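Local coordinates for protein beta-lactamase (Chitinophaga pinensis, PDB 6N36) that probably hydrolyses the amide bond of the beta-lactam ring, inactivating such antibiotics with the aid of two zinc ions in its active site, at residues A[35-40]-A[223-228]; A[84-90]-A[128-132]; A[92-96]-A[131-136]; A[106-112]-A[161-165]; A[119-123]-A[189-193]. One frame throughout, in Å; residues are numbered along the deposited sequence.

How the contacts relate
Four of the five contacts gather round one dinuclear zinc centre, a worked example of distant loops meeting at a metal site, and contact 3 lies further out. Contact 1 encloses the other four along the chain and meets contact 2 at a shared zinc ion, where H226 joins D87 and H88; their centres are about 16 Å apart. Contact 2 also carries H85 to the second zinc and packs on contact 4, about 12 Å away between centres, and on contact 5, about 15 Å away. Contact 3 shares L131 and P132 with contact 2, centre to centre about 9 Å. The side chains of T161 in contact 4 and L189 in contact 5 each lie about 6 Å from a zinc ion.

Contact 1: residues A[35-40]-A[223-228]; sequences YDLGMF and LAPHAG. With ZN (zinc ion), chain B.
Y35 opens the contact with its carbonyl O lying against CB of A227. D36 follows and does most of the polar work, through both backbone and side chain. Its O accepts from A227 N at 2.9 Å, while CG stands anti to the backbone N (chi1 -170°), swinging the carboxylate across to H226. H226 ND1 donates to D36 OD2 over 2.7 Å in a nearly straight bond (175°); OD2 lies in the imidazole plane, but the N-H reaches its syn side from well out of the carboxylate plane. The other ring nitrogen is thereby left to the metal: H226 NE2 binds zinc at 2.1 Å. D36 is thus a second-shell residue that fixes the rotation of the ring, and its negative charge would be expected to strengthen the histidine as a ligand. D36 OD1 also holds a water that accepts from G228 N. At L37 the methyl CD2 runs alongside the imidazole, 3.4 Å from H226 CE1. G38 N then donates to P225 O over 2.9 Å, so that D36 O and G38 N complete a single beta bridge between L37 and H226. F40 sets its ring edge against A224 O, 3.5 Å from CZ, and touches CD2 of L223. Helix 14-17 covers D36 and L37, helix 86-89 packs on L37 and P225, and the contact joins strand 40-42 and helix 227-230 beside strand 221-223.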
# COMPACT_ATOMS: atom_id res chain seq x y z
N TYR A 35 7.97 8.80 -7.79
CA TYR A 35 9.24 8.05 -7.94
C TYR A 35 9.33 6.98 -6.85
O TYR A 35 9.79 5.90 -7.17
CB TYR A 35 10.44 9.01 -7.94
CG TYR A 35 11.75 8.35 -8.30
CD1 TYR A 35 12.13 8.22 -9.62
CD2 TYR A 35 12.60 7.89 -7.33
CE1 TYR A 35 13.32 7.59 -9.97
CE2 TYR A 35 13.78 7.24 -7.65
CZ TYR A 35 14.13 7.09 -8.98
OH TYR A 35 15.29 6.45 -9.33
N ASP A 36 8.99 7.28 -5.60
CA ASP A 36 9.16 6.34 -4.48
C ASP A 36 7.82 5.74 -4.08
O ASP A 36 7.81 4.56 -3.60
CB ASP A 36 9.87 6.94 -3.28
CG ASP A 36 10.23 5.87 -2.28
OD1 ASP A 36 10.95 4.91 -2.70
OD2 ASP A 36 9.76 5.96 -1.13
N LEU A 37 6.74 6.51 -4.06
CA LEU A 37 5.50 6.01 -3.39
C LEU A 37 4.58 5.33 -4.39
O LEU A 37 4.07 5.95 -5.36
CB LEU A 37 4.77 7.17 -2.71
CG LEU A 37 5.49 7.84 -1.57
CD1 LEU A 37 4.64 8.93 -0.98
CD2 LEU A 37 5.90 6.82 -0.51
N GLY A 38 4.29 4.07 -4.09
CA GLY A 38 3.49 3.19 -4.93
C GLY A 38 2.01 3.49 -4.72
O GLY A 38 1.52 3.46 -3.60
N MET A 39 1.31 3.77 -5.81
CA MET A 39 -0.14 4.07 -5.87
C MET A 39 -0.59 3.29 -7.08
O MET A 39 0.04 3.39 -8.12
CB MET A 39 -0.47 5.54 -6.05
CG MET A 39 0.15 6.38 -4.98
SD MET A 39 0.02 8.14 -5.28
CE MET A 39 1.62 8.63 -4.60
N PHE A 40 -1.57 2.43 -6.87
CA PHE A 40 -1.94 1.42 -7.87
C PHE A 40 -3.40 1.62 -8.25
O PHE A 40 -4.26 1.81 -7.38
CB PHE A 40 -1.68 0.04 -7.30
CG PHE A 40 -0.26 -0.09 -6.78
CD1 PHE A 40 0.78 -0.33 -7.66
CD2 PHE A 40 0.00 0.06 -5.43
CE1 PHE A 40 2.07 -0.46 -7.18
CE2 PHE A 40 1.30 -0.07 -4.97
CZ PHE A 40 2.32 -0.26 -5.85
N LEU A 223 4.59 -6.08 -6.17
CA LEU A 223 5.02 -4.67 -6.01
C LEU A 223 4.76 -4.33 -4.55
O LEU A 223 4.19 -5.11 -3.82
CB LEU A 223 4.30 -3.72 -6.97
CG LEU A 223 4.54 -3.98 -8.47
CD1 LEU A 223 3.54 -4.97 -9.00
CD2 LEU A 223 4.46 -2.71 -9.26
N ALA A 224 5.25 -3.19 -4.14
CA ALA A 224 5.18 -2.76 -2.73
C ALA A 224 5.02 -1.24 -2.68
O ALA A 224 5.11 -0.57 -3.69
CB ALA A 224 6.43 -3.22 -2.01
N PRO A 225 4.77 -0.69 -1.47
CA PRO A 225 4.45 0.72 -1.35
C PRO A 225 5.63 1.66 -1.56
O PRO A 225 5.36 2.82 -1.76
CB PRO A 225 3.93 0.84 0.08
CG PRO A 225 3.39 -0.51 0.42
CD PRO A 225 4.38 -1.44 -0.25
N HIS A 226 6.86 1.18 -1.42
CA HIS A 226 8.07 1.99 -1.64
C HIS A 226 8.88 1.34 -2.75
O HIS A 226 9.17 0.15 -2.66
CB HIS A 226 8.88 2.12 -0.36
CG HIS A 226 8.24 3.00 0.65
ND1 HIS A 226 8.35 4.41 0.62
CD2 HIS A 226 7.42 2.70 1.69
CE1 HIS A 226 7.66 4.91 1.63
NE2 HIS A 226 7.08 3.91 2.29
N ALA A 227 9.37 2.15 -3.69
CA ALA A 227 10.10 1.65 -4.86
C ALA A 227 11.31 0.80 -4.42
O ALA A 227 11.61 -0.18 -5.12
CB ALA A 227 10.59 2.86 -5.65
N GLY A 228 12.03 1.22 -3.40
CA GLY A 228 13.28 0.54 -3.00
C GLY A 228 13.00 -0.86 -2.47
O GLY A 228 13.92 -1.73 -2.54
ZN ZN B . 5.77 4.24 3.87
O HOH W 1 12.29 3.25 -1.24
O HOH W 2 6.08 2.65 5.06

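Contact 2: residues A[84-90]-A[128-132]; sequences AHYDHVG and SMFLP. With ZN (zinc ion), chain B; ZN (zinc ion), chain C.
V89 and F130 meet as a CH-pi pair of almost textbook geometry: the methyl CG2 of V89 stands 3.6 Å from the centroid of the F130 ring and only 2° off its normal. Torsions on both partners produce this fit. With CG1 anti to the carbonyl carbon (chi1 -64°), CG2 of V89 falls between backbone N and carbonyl carbon, facing the ring, and CG of F130 takes the same crowded position (chi1 55°), with its ring lying against V89 and the backbone of A84-Y86. CD2 of F130 lies 3.8 Å from CA of Y86, and CE2 lies 3.7 Å from the carbonyl O of A84. M129 sets its CB against CB of Y86 at 4.0 Å, and its chain bends at chi3 so that SD comes obliquely to the tyrosine ring in a Met-aromatic contact. The hydroxyl of Y86 is hydrogen-bonded to the backbone O of Y11. Polar closure is left to water: one molecule donates to G90 O and accepts from L131 N. Away from F130, the same turn presents the metal ligands. H85 ND1 binds one zinc ion, and D87 OD2 and H88 NE2 bind the other, each at 2.1 Å, while H85 O accepts from both H88 N and V89 N, holding the turn together. With H83, this is the HxHxDH motif of the metallo-beta-lactamase superfamily, F130 packing against V89 just behind the ligands.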
# COMPACT_ATOMS: atom_id res chain seq x y z
N ALA A 84 -1.97 2.66 7.33
CA ALA A 84 -2.40 4.06 7.57
C ALA A 84 -1.28 4.92 8.16
O ALA A 84 -1.40 5.38 9.33
CB ALA A 84 -3.62 4.08 8.45
N HIS A 85 -0.19 5.08 7.42
CA HIS A 85 0.82 6.12 7.66
C HIS A 85 0.62 7.25 6.66
O HIS A 85 0.14 7.01 5.53
CB HIS A 85 2.25 5.55 7.56
CG HIS A 85 2.73 4.81 8.76
ND1 HIS A 85 3.81 3.93 8.74
CD2 HIS A 85 2.25 4.78 10.03
CE1 HIS A 85 4.01 3.45 9.95
NE2 HIS A 85 3.08 3.97 10.76
N TYR A 86 1.05 8.45 7.02
CA TYR A 86 0.75 9.66 6.23
C TYR A 86 1.34 9.62 4.81
O TYR A 86 0.86 10.41 3.97
CB TYR A 86 1.20 10.91 6.99
CG TYR A 86 2.69 11.14 7.01
CD1 TYR A 86 3.49 10.55 7.97
CD2 TYR A 86 3.29 12.02 6.12
CE1 TYR A 86 4.85 10.81 8.06
CE2 TYR A 86 4.63 12.33 6.21
CZ TYR A 86 5.41 11.72 7.19
OH TYR A 86 6.75 11.97 7.27
N ASP A 87 2.38 8.86 4.54
CA ASP A 87 2.96 8.74 3.17
C ASP A 87 2.10 7.84 2.26
O ASP A 87 2.35 7.82 1.05
CB ASP A 87 4.43 8.31 3.22
CG ASP A 87 4.70 7.00 3.93
OD1 ASP A 87 3.91 6.67 4.88
OD2 ASP A 87 5.73 6.33 3.57
N HIS A 88 1.11 7.11 2.79
CA HIS A 88 0.22 6.24 2.00
C HIS A 88 -1.25 6.65 2.08
O HIS A 88 -2.04 6.15 1.24
CB HIS A 88 0.38 4.76 2.39
CG HIS A 88 1.83 4.39 2.36
ND1 HIS A 88 2.56 4.33 1.18
CD2 HIS A 88 2.69 4.18 3.38
CE1 HIS A 88 3.84 4.08 1.52
NE2 HIS A 88 3.91 3.95 2.87
N VAL A 89 -1.62 7.51 3.05
CA VAL A 89 -3.02 8.01 3.16
C VAL A 89 -3.07 9.53 3.29
O VAL A 89 -4.15 10.06 3.59
CB VAL A 89 -3.78 7.35 4.32
CG1 VAL A 89 -3.93 5.85 4.09
CG2 VAL A 89 -3.19 7.67 5.68
N GLY A 90 -1.97 10.24 3.03
CA GLY A 90 -1.92 11.70 3.24
C GLY A 90 -2.93 12.45 2.39
O GLY A 90 -3.34 13.54 2.82
N SER A 128 -2.52 15.20 14.56
CA SER A 128 -2.83 14.50 13.29
C SER A 128 -1.64 14.63 12.34
O SER A 128 -1.06 15.72 12.18
CB SER A 128 -4.10 14.99 12.67
OG SER A 128 -5.23 14.49 13.36
N MET A 129 -1.28 13.53 11.72
CA MET A 129 -0.28 13.59 10.63
C MET A 129 -1.02 13.64 9.28
O MET A 129 -0.36 13.96 8.32
CB MET A 129 0.64 12.38 10.70
CG MET A 129 1.53 12.41 11.94
SD MET A 129 2.50 10.93 12.09
CE MET A 129 1.26 9.95 12.92
N PHE A 130 -2.30 13.27 9.23
CA PHE A 130 -3.07 13.33 7.96
C PHE A 130 -4.53 13.59 8.27
O PHE A 130 -4.97 13.34 9.41
CB PHE A 130 -2.89 12.03 7.16
CG PHE A 130 -3.23 10.78 7.92
CD1 PHE A 130 -4.53 10.30 7.99
CD2 PHE A 130 -2.26 10.08 8.59
CE1 PHE A 130 -4.84 9.18 8.74
CE2 PHE A 130 -2.56 8.88 9.25
CZ PHE A 130 -3.87 8.47 9.37
N LEU A 131 -5.28 14.09 7.28
CA LEU A 131 -6.72 14.35 7.45
C LEU A 131 -7.41 13.02 7.64
O LEU A 131 -7.23 12.08 6.87
CB LEU A 131 -7.31 15.10 6.25
CG LEU A 131 -6.89 16.55 6.09
CD1 LEU A 131 -7.57 17.16 4.90
CD2 LEU A 131 -7.20 17.37 7.34
N PRO A 132 -8.27 12.90 8.64
CA PRO A 132 -8.91 11.63 8.94
C PRO A 132 -9.94 11.20 7.90
O PRO A 132 -10.50 12.02 7.13
CB PRO A 132 -9.62 11.81 10.27
CG PRO A 132 -9.42 13.22 10.64
CD PRO A 132 -8.60 13.95 9.62
ZN ZN B . 5.77 4.24 3.87
ZN ZN C . 4.93 3.24 7.10
O HOH W 3 5.10 5.09 6.27
O HOH W 4 -6.02 12.07 4.36
O HOH W 5 -3.39 15.12 5.03
O HOH W 2 6.08 2.65 5.06
O HOH W 6 6.89 3.97 7.93

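Contact 3: residues A[92-96]-A[131-136]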
# COMPACT_ATOMS: atom_id res chain seq x y z
N MET A 92 -5.80 10.85 1.21
CA MET A 92 -6.96 9.95 1.11
C MET A 92 -8.26 10.71 1.38
O MET A 92 -9.24 10.49 0.64
CB MET A 92 -6.80 8.78 2.07
CG MET A 92 -7.75 7.67 1.78
SD MET A 92 -7.45 6.81 0.19
CE MET A 92 -6.02 5.76 0.50
N ALA A 93 -8.29 11.58 2.37
CA ALA A 93 -9.50 12.40 2.65
C ALA A 93 -9.83 13.25 1.43
O ALA A 93 -11.05 13.34 1.08
CB ALA A 93 -9.33 13.26 3.88
N ALA A 94 -8.84 13.86 0.80
CA ALA A 94 -9.05 14.73 -0.38
C ALA A 94 -9.64 13.88 -1.50
O ALA A 94 -10.61 14.29 -2.17
CB ALA A 94 -7.78 15.43 -0.81
N VAL A 95 -9.05 12.71 -1.75
CA VAL A 95 -9.54 11.85 -2.85
C VAL A 95 -10.99 11.44 -2.54
O VAL A 95 -11.84 11.52 -3.46
CB VAL A 95 -8.66 10.60 -3.07
CG1 VAL A 95 -9.32 9.66 -4.05
CG2 VAL A 95 -7.28 11.00 -3.54
N LYS A 96 -11.32 11.07 -1.31
CA LYS A 96 -12.70 10.62 -0.96
C LYS A 96 -13.69 11.78 -1.13
O LYS A 96 -14.76 11.56 -1.73
CB LYS A 96 -12.76 10.13 0.47
CG LYS A 96 -14.10 9.53 0.87
CD LYS A 96 -14.12 8.90 2.25
CE LYS A 96 -15.54 8.56 2.68
NZ LYS A 96 -15.59 8.11 4.08
N LEU A 131 -5.28 14.09 7.28
CA LEU A 131 -6.72 14.35 7.45
C LEU A 131 -7.41 13.02 7.64
O LEU A 131 -7.23 12.08 6.87
CB LEU A 131 -7.31 15.10 6.25
CG LEU A 131 -6.89 16.55 6.09
CD1 LEU A 131 -7.57 17.16 4.90
CD2 LEU A 131 -7.20 17.37 7.34
N PRO A 132 -8.27 12.90 8.64
CA PRO A 132 -8.91 11.63 8.94
C PRO A 132 -9.94 11.20 7.90
O PRO A 132 -10.50 12.02 7.13
CB PRO A 132 -9.62 11.81 10.27
CG PRO A 132 -9.42 13.22 10.64
CD PRO A 132 -8.60 13.95 9.62
N VAL A 133 -10.09 9.90 7.82
CA VAL A 133 -11.03 9.24 6.90
C VAL A 133 -11.86 8.21 7.67
O VAL A 133 -11.28 7.35 8.33
CB VAL A 133 -10.32 8.58 5.70
CG1 VAL A 133 -11.37 8.07 4.74
CG2 VAL A 133 -9.27 9.48 5.05
N LYS A 134 -13.18 8.29 7.58
CA LYS A 134 -14.09 7.26 8.14
C LYS A 134 -14.27 6.10 7.16
O LYS A 134 -14.39 6.35 5.95
CB LYS A 134 -15.45 7.92 8.41
CG LYS A 134 -15.39 8.99 9.48
CD LYS A 134 -16.78 9.46 9.94
CE LYS A 134 -16.71 10.59 10.94
NZ LYS A 134 -15.79 11.66 10.47
N ALA A 135 -14.35 4.89 7.67
CA ALA A 135 -14.49 3.64 6.89
C ALA A 135 -15.92 3.47 6.41
O ALA A 135 -16.86 3.61 7.24
CB ALA A 135 -14.08 2.45 7.71
N ASP A 136 -16.08 3.10 5.14
CA ASP A 136 -17.39 2.66 4.59
C ASP A 136 -17.54 1.14 4.76
O ASP A 136 -18.68 0.67 4.85
CB ASP A 136 -17.52 3.14 3.16
CG ASP A 136 -17.53 4.66 3.11
OD1 ASP A 136 -18.54 5.26 3.57
OD2 ASP A 136 -16.54 5.26 2.65
O HOH W 4 -6.02 12.07 4.36
O HOH W 7 -14.43 10.21 5.80
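K96 and V133 show how a lysine can be both apolar wall and polar clasp. The side chain of K96 leaves the helix with CG anti to the backbone N (chi1 -175°) and stays extended to its end, so its methylenes pass slantwise over V133, CD lying 3.8 Å from CG1. The ammonium group then reaches the 131-136 backbone: NZ donates to K134 O at 2.8 Å, and one water accepts from both K96 NZ and K134 N. D136 comes from the opposite direction with OD2 3.3 Å from K96 NZ, a salt bridge with a weak hydrogen bond; OD2 has its stronger partner in M103 N. The second methyl of V133, CG2, lies 3.5 Å from A93 N, and the V133 side chain crosses that of M92 at about a right angle, CG2 3.9 Å from M92 CB. Beyond it, CB of A93 presses on CB of L131 at 3.6 Å. A water accepting from A93 N also lies 2.8 Å from L131 O. Helix 92-99 belongs to the connection of a beta-alpha-beta crossover from strand 76-80 to its parallel neighbour 102-106, and the contact clasps it to the loop entering edge strand 137-139 of the seven-stranded sheet in this metallo-beta-lactamase fold.

Contact 4: residues A[106-112]-A[161-165]; sequences NEKDAAL and TPGAN
The carboxylate oxygen OD2 of D109 is gripped from several sides. The hydroxyl OG1 of T161 donates to it at 2.9 Å, approaching on the syn side and 17° out of the carboxylate plane, and A84 N adds a backbone donor; a water that also lies near G163 O is 2.9 Å from it. The other oxygen, OD1, receives G163 N at 2.9 Å, in a bond weakened by its bent angle. One aspartate therefore spans the type I turn T161-A164, meeting the side chain at its first residue and the backbone at its third. D109 holds chi1 away from a staggered value (-97°), which is consistent with its two oxygens reaching T161 OG1 and G163 N together, and the T161 side chain crosses it at about a right angle. T161 places OG1 between its backbone N and carbonyl carbon (chi1 61°), which brings the hydroxyl to the carboxylate and turns the methyl CG2 to L112, 4.3 Å from CD2. N106 holds the far side of the turn. Its ND2 makes a short but poorly directed, weak bond to G163 O at 2.8 Å and donates a hydrogen bond to a water that in turn donates to P162 O and A164 O. The amide's OD1 accepts from K108 N at 3.0 Å, forming an Asx turn that shapes the exit from strand 102-106. D109 ties together the two loops that carry H83 and H85 on one side and H160 on the other, next to the dinuclear zinc site of a metallo-beta-lactamase.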
# COMPACT_ATOMS: atom_id res chain seq x y z
N ASN A 106 -8.90 -2.25 6.68
CA ASN A 106 -8.63 -3.24 7.74
C ASN A 106 -9.19 -2.72 9.06
O ASN A 106 -8.90 -1.64 9.47
CB ASN A 106 -7.13 -3.51 7.83
CG ASN A 106 -6.72 -4.69 8.67
OD1 ASN A 106 -7.44 -5.07 9.60
ND2 ASN A 106 -5.53 -5.18 8.44
N GLU A 107 -10.04 -3.50 9.70
CA GLU A 107 -10.64 -3.16 11.01
C GLU A 107 -9.55 -2.69 11.97
O GLU A 107 -9.83 -1.80 12.74
CB GLU A 107 -11.39 -4.36 11.61
CG GLU A 107 -10.63 -5.67 11.49
CD GLU A 107 -10.97 -6.78 12.47
OE1 GLU A 107 -10.12 -7.68 12.65
OE2 GLU A 107 -12.10 -6.77 13.00
N LYS A 108 -8.36 -3.29 11.87
CA LYS A 108 -7.27 -3.03 12.85
C LYS A 108 -6.63 -1.65 12.61
O LYS A 108 -5.93 -1.20 13.51
CB LYS A 108 -6.25 -4.16 12.79
CG LYS A 108 -6.79 -5.53 13.19
CD LYS A 108 -5.80 -6.66 12.97
CE LYS A 108 -4.65 -6.67 13.96
NZ LYS A 108 -5.07 -7.21 15.30
N ASP A 109 -6.83 -1.03 11.43
CA ASP A 109 -6.31 0.35 11.17
C ASP A 109 -7.45 1.38 11.12
O ASP A 109 -7.19 2.57 10.90
CB ASP A 109 -5.46 0.46 9.89
CG ASP A 109 -3.94 0.38 10.08
OD1 ASP A 109 -3.47 0.27 11.26
OD2 ASP A 109 -3.22 0.45 9.04
N ALA A 110 -8.70 0.97 11.31
CA ALA A 110 -9.83 1.91 11.14
C ALA A 110 -9.75 3.09 12.11
O ALA A 110 -9.97 4.25 11.70
CB ALA A 110 -11.13 1.17 11.29
N ALA A 111 -9.44 2.84 13.40
CA ALA A 111 -9.38 3.94 14.38
C ALA A 111 -8.22 4.88 14.04
O ALA A 111 -8.41 6.10 14.05
CB ALA A 111 -9.26 3.41 15.77
N LEU A 112 -7.10 4.32 13.61
CA LEU A 112 -5.92 5.14 13.24
C LEU A 112 -6.27 6.03 12.04
O LEU A 112 -5.93 7.19 12.01
CB LEU A 112 -4.78 4.18 12.94
CG LEU A 112 -3.43 4.82 12.61
CD1 LEU A 112 -2.92 5.64 13.78
CD2 LEU A 112 -2.41 3.73 12.26
N THR A 161 1.97 -1.32 10.95
CA THR A 161 0.85 -0.77 11.70
C THR A 161 0.00 -1.97 12.13
O THR A 161 0.14 -3.03 11.54
CB THR A 161 -0.06 0.19 10.95
OG1 THR A 161 -0.63 -0.50 9.84
CG2 THR A 161 0.70 1.38 10.42
N PRO A 162 -0.86 -1.82 13.14
CA PRO A 162 -1.70 -2.95 13.53
C PRO A 162 -2.51 -3.46 12.34
O PRO A 162 -2.84 -4.71 12.30
CB PRO A 162 -2.56 -2.35 14.64
CG PRO A 162 -1.64 -1.36 15.27
CD PRO A 162 -0.99 -0.69 14.09
N GLY A 163 -2.98 -2.56 11.47
CA GLY A 163 -3.84 -2.93 10.33
C GLY A 163 -3.11 -3.01 9.01
O GLY A 163 -3.79 -3.07 7.93
N ALA A 164 -1.80 -3.08 8.99
CA ALA A 164 -1.04 -3.26 7.74
C ALA A 164 -1.50 -4.53 7.02
O ALA A 164 -1.86 -5.58 7.67
CB ALA A 164 0.45 -3.26 7.95
N ASN A 165 -1.61 -4.42 5.70
CA ASN A 165 -2.18 -5.52 4.92
C ASN A 165 -1.66 -5.49 3.48
O ASN A 165 -1.17 -4.43 2.98
CB ASN A 165 -3.70 -5.51 4.99
CG ASN A 165 -4.39 -4.22 4.67
OD1 ASN A 165 -5.52 -4.05 5.05
ND2 ASN A 165 -3.85 -3.36 3.82
O HOH W 8 -6.51 -1.52 5.18
O HOH W 9 -3.25 -6.27 9.92
O HOH W 10 -4.33 -0.63 6.62

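Contact 5: residues A[119-123]-A[189-193]; sequences SDYVM and LNDTK
V122 packs against a type I beta turn, L189-T192, where two loops meet at the surface near the dinuclear zinc site of the metallo-beta-lactamase fold. The van der Waals contacts centre on this valine. With CG1 anti to the backbone N (chi1 175°), that methyl reaches CD1 of L189 at 4.1 Å and CB of D191 at 3.9 Å, whereas CG2 turns to OG1 of T192 at 3.6 Å. The aromatic part belongs to Y121: the Y121 and T192 side chains cross at about a right angle, CE2 3.6 Å from OG1, and V122 CG2 rests over one face of the ring, offset toward the rim. Y200 meets the tyrosine edge-to-face. Water supplies the polar bridge, donating to Y121 OH, accepting from L189 N and lying 2.8 Å from T192 OG1; the phenol's stronger tie is to G159 O. T192 N donates to L189 O within the turn, R267 NH2 of helix 250-268 is hydrogen-bonded to L189 O and T192 O, and D120 forms an Asx turn in the other loop. There a single carboxylate oxygen, D120 OD1, takes V122 N at 3.0 Å and M123 N at 2.9 Å, the two donors arriving from opposite faces of its plane.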
# COMPACT_ATOMS: atom_id res chain seq x y z
N SER A 119 -3.25 8.31 17.12
CA SER A 119 -3.07 7.07 17.93
C SER A 119 -1.91 6.20 17.44
O SER A 119 -1.77 5.09 17.95
CB SER A 119 -4.35 6.30 18.00
OG SER A 119 -4.87 5.95 16.72
N ASP A 120 -1.04 6.70 16.54
CA ASP A 120 0.04 5.87 15.99
C ASP A 120 0.98 5.39 17.10
O ASP A 120 1.43 6.19 17.95
CB ASP A 120 0.83 6.63 14.94
CG ASP A 120 1.77 5.72 14.17
OD1 ASP A 120 2.91 5.47 14.66
OD2 ASP A 120 1.30 5.18 13.15
N TYR A 121 1.31 4.10 17.13
CA TYR A 121 2.06 3.55 18.28
C TYR A 121 3.49 4.05 18.35
O TYR A 121 4.10 3.95 19.43
CB TYR A 121 2.01 2.02 18.30
CG TYR A 121 2.87 1.29 17.31
CD1 TYR A 121 2.45 1.01 16.02
CD2 TYR A 121 4.09 0.76 17.69
CE1 TYR A 121 3.23 0.24 15.15
CE2 TYR A 121 4.87 0.01 16.84
CZ TYR A 121 4.45 -0.27 15.55
OH TYR A 121 5.23 -1.07 14.74
N VAL A 122 4.02 4.63 17.28
CA VAL A 122 5.40 5.20 17.26
C VAL A 122 5.25 6.72 17.22
O VAL A 122 5.81 7.40 18.10
CB VAL A 122 6.25 4.68 16.09
CG1 VAL A 122 7.63 5.39 16.00
CG2 VAL A 122 6.42 3.19 16.09
N MET A 123 4.45 7.24 16.30
CA MET A 123 4.49 8.67 15.91
C MET A 123 3.32 9.43 16.52
O MET A 123 3.20 10.64 16.17
CB MET A 123 4.44 8.81 14.37
CG MET A 123 5.65 8.22 13.70
SD MET A 123 5.56 8.27 11.90
CE MET A 123 4.34 7.00 11.60
N LEU A 189 10.47 0.12 12.49
CA LEU A 189 11.04 1.47 12.73
C LEU A 189 12.01 1.36 13.90
O LEU A 189 11.95 0.42 14.75
CB LEU A 189 9.93 2.48 13.04
CG LEU A 189 9.00 2.78 11.86
CD1 LEU A 189 8.01 3.88 12.25
CD2 LEU A 189 9.80 3.18 10.66
N ASN A 190 12.94 2.31 13.95
CA ASN A 190 13.95 2.33 15.02
C ASN A 190 13.31 2.34 16.42
O ASN A 190 13.87 1.71 17.30
CB ASN A 190 14.82 3.56 14.82
CG ASN A 190 15.97 3.64 15.78
OD1 ASN A 190 16.56 2.60 16.08
ND2 ASN A 190 16.41 4.86 16.15
N ASP A 191 12.22 3.09 16.61
CA ASP A 191 11.70 3.31 17.99
C ASP A 191 10.88 2.09 18.43
O ASP A 191 10.53 2.01 19.61
CB ASP A 191 10.84 4.57 18.09
CG ASP A 191 11.63 5.87 17.96
OD1 ASP A 191 12.79 5.90 18.37
OD2 ASP A 191 11.06 6.83 17.39
N THR A 192 10.73 1.08 17.61
CA THR A 192 9.85 -0.08 17.98
C THR A 192 10.57 -1.09 18.85
O THR A 192 11.61 -1.62 18.45
CB THR A 192 9.30 -0.73 16.70
OG1 THR A 192 8.44 0.26 16.15
CG2 THR A 192 8.50 -2.00 16.93
N LYS A 193 9.98 -1.40 20.01
CA LYS A 193 10.40 -2.44 20.95
C LYS A 193 9.58 -3.70 20.70
O LYS A 193 8.37 -3.68 20.93
CB LYS A 193 10.24 -1.90 22.37
CG LYS A 193 10.66 -2.81 23.51
CD LYS A 193 10.64 -2.02 24.84
CE LYS A 193 10.85 -2.85 26.09
NZ LYS A 193 9.95 -2.40 27.21
O HOH W 11 7.85 -0.35 13.46